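PDB 3RRI: Glyoxalase/bleomycin resistance protein/dioxygenase from Alicyclobacillus acidocaldarius subsp. acidocaldarius, which probably acts as a metal-dependent enzyme of the vicinal oxygen chelate superfamily, perhaps a dioxygenase. Local coordinates for residues K86-Q90 and R91-F95. Residues are numbered along the deposited sequence; the frame is centred on the assembly and turned at random.
Sequences KLAKQ and RGIPF
Lys89 reaches over one face of the Phe95 ring, joining the last turn of a helix to the chain that has just doubled back past its end. A bend at chi2 (-65°) folds the lysine chain over the ring, the two side chains crossing at about a right angle; CE lies 4.2 Å from the Phe95 ring centroid in a CH-pi contact, and NZ stands 4.6 Å from that centroid, 19° off the ring normal, in cation-pi geometry. The same ammonium forms a salt bridge with Asp98, its stronger polar partner. Ala88 CB meets the ring obliquely, 3.7 Å from Phe95 CZ.

The backbone that makes this return possible is a Schellman motif, a classic way of ending a helix. Arg91 N makes the last helical bond, to Leu87 O, whereas Ile93 N reaches back to Ala88 O at 2.9 Å, with an N-H...O angle of 164°, and Gly92 N donates to Lys89 O at 3.2 Å from above the carbonyl plane. Gly92 supplies the positive phi that glycine readily adopts. Hydrophobic contact spans the cap: Ile93 CB lies 4.2 Å from Ala88 CB, and Leu87 CD2 is 3.9 Å from Ile93 CD1. Leu87 CD1 covers one face of the Arg91 guanidinium, whose extended chain carries NH1 to Lys30 O and NH2 to a salt bridge with Glu108 of a second subunit.

Beyond this shell, Ala88, Ile93 and Phe95 pack on Leu115 of strand 110-116, while Ile93 also touches Phe26 of helix 20-30; the turn thus leads helix 78-90 into strand 95-98, which pairs antiparallel with strand 110-116.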
loop_
_atom_site.group_PDB
_atom_site.type_symbol
_atom_site.label_atom_id
_atom_site.label_comp_id
_atom_site.label_asym_id
_atom_site.label_seq_id
_atom_site.Cartn_x
_atom_site.Cartn_y
_atom_site.Cartn_z
ATOM N N LYS A 86 -27.847 -6.139 1.636
ATOM C CA LYS A 86 -28.372 -7.507 1.747
ATOM C C LYS A 86 -28.333 -7.946 3.205
ATOM O O LYS A 86 -29.261 -8.573 3.725
ATOM C CB LYS A 86 -27.543 -8.459 0.883
ATOM C CG LYS A 86 -27.924 -9.924 1.013
ATOM C CD LYS A 86 -27.067 -10.801 0.104
ATOM C CE LYS A 86 -27.105 -12.292 0.491
ATOM N NZ LYS A 86 -25.893 -12.994 -0.033
ATOM N N LEU A 87 -27.251 -7.590 3.910
ATOM C CA LEU A 87 -27.138 -7.927 5.302
ATOM C C LEU A 87 -28.281 -7.307 6.117
ATOM O O LEU A 87 -28.916 -7.995 6.941
ATOM C CB LEU A 87 -25.779 -7.435 5.829
ATOM C CG LEU A 87 -25.427 -7.641 7.315
ATOM C CD1 LEU A 87 -23.878 -7.670 7.562
ATOM C CD2 LEU A 87 -26.033 -6.620 8.246
ATOM N N ALA A 88 -28.496 -6.010 5.919
ATOM C CA ALA A 88 -29.532 -5.258 6.630
ATOM C C ALA A 88 -30.927 -5.850 6.392
ATOM O O ALA A 88 -31.694 -6.042 7.338
ATOM C CB ALA A 88 -29.474 -3.791 6.239
ATOM N N LYS A 89 -31.177 -6.197 5.134
ATOM C CA LYS A 89 -32.461 -6.807 4.763
ATOM C C LYS A 89 -32.647 -8.185 5.378
ATOM O O LYS A 89 -33.664 -8.440 6.026
ATOM C CB LYS A 89 -32.582 -6.902 3.241
ATOM C CG LYS A 89 -32.880 -5.587 2.589
ATOM C CD LYS A 89 -34.227 -5.072 2.998
ATOM C CE LYS A 89 -34.629 -3.848 2.217
ATOM N NZ LYS A 89 -36.033 -3.521 2.489
ATOM N N GLN A 90 -31.666 -9.059 5.200
ATOM C CA GLN A 90 -31.791 -10.403 5.721
ATOM C C GLN A 90 -31.917 -10.418 7.238
ATOM O O GLN A 90 -32.747 -11.143 7.779
ATOM C CB GLN A 90 -30.659 -11.305 5.226
ATOM C CG GLN A 90 -30.697 -11.544 3.699
ATOM C CD GLN A 90 -30.037 -12.846 3.274
ATOM O OE1 GLN A 90 -29.809 -13.735 4.092
ATOM N NE2 GLN A 90 -29.750 -12.969 1.998
ATOM N N ARG A 91 -31.126 -9.597 7.924
ATOM C CA ARG A 91 -31.138 -9.570 9.377
ATOM C C ARG A 91 -32.204 -8.665 9.998
ATOM O O ARG A 91 -32.291 -8.560 11.216
ATOM C CB ARG A 91 -29.752 -9.188 9.881
ATOM C CG ARG A 91 -28.746 -10.237 9.571
ATOM C CD ARG A 91 -27.421 -9.887 10.231
ATOM N NE ARG A 91 -26.414 -10.912 10.026
ATOM C CZ ARG A 91 -25.145 -10.782 10.393
ATOM N NH1 ARG A 91 -24.712 -9.613 10.924
ATOM N NH2 ARG A 91 -24.294 -11.795 10.212
ATOM N N GLY A 92 -33.059 -8.066 9.182
ATOM C CA GLY A 92 -34.199 -7.339 9.691
ATOM C C GLY A 92 -33.853 -6.021 10.380
ATOM O O GLY A 92 -34.521 -5.610 11.327
ATOM N N ILE A 93 -32.822 -5.335 9.885
ATOM C CA ILE A 93 -32.411 -4.065 10.495
ATOM C C ILE A 93 -33.335 -2.974 9.999
ATOM O O ILE A 93 -33.602 -2.902 8.802
ATOM C CB ILE A 93 -30.946 -3.672 10.175
ATOM C CG1 ILE A 93 -30.009 -4.817 10.537
ATOM C CG2 ILE A 93 -30.595 -2.359 10.932
ATOM C CD1 ILE A 93 -28.495 -4.482 10.392
ATOM N N PRO A 94 -33.851 -2.125 10.903
ATOM C CA PRO A 94 -34.840 -1.187 10.391
ATOM C C PRO A 94 -34.244 -0.190 9.427
ATOM O O PRO A 94 -33.200 0.384 9.722
ATOM C CB PRO A 94 -35.351 -0.456 11.651
ATOM C CG PRO A 94 -34.981 -1.302 12.762
ATOM C CD PRO A 94 -33.829 -2.174 12.374
ATOM N N PHE A 95 -34.919 0.030 8.307
ATOM C CA PHE A 95 -34.626 1.122 7.391
ATOM C C PHE A 95 -35.457 2.371 7.715
ATOM O O PHE A 95 -36.664 2.285 7.994
ATOM C CB PHE A 95 -34.922 0.710 5.949
ATOM C CG PHE A 95 -33.904 -0.221 5.365
ATOM C CD1 PHE A 95 -33.819 -1.532 5.793
ATOM C CD2 PHE A 95 -33.015 0.201 4.386
ATOM C CE1 PHE A 95 -32.858 -2.414 5.240
ATOM C CE2 PHE A 95 -32.068 -0.665 3.858
ATOM C CZ PHE A 95 -31.980 -1.968 4.306
#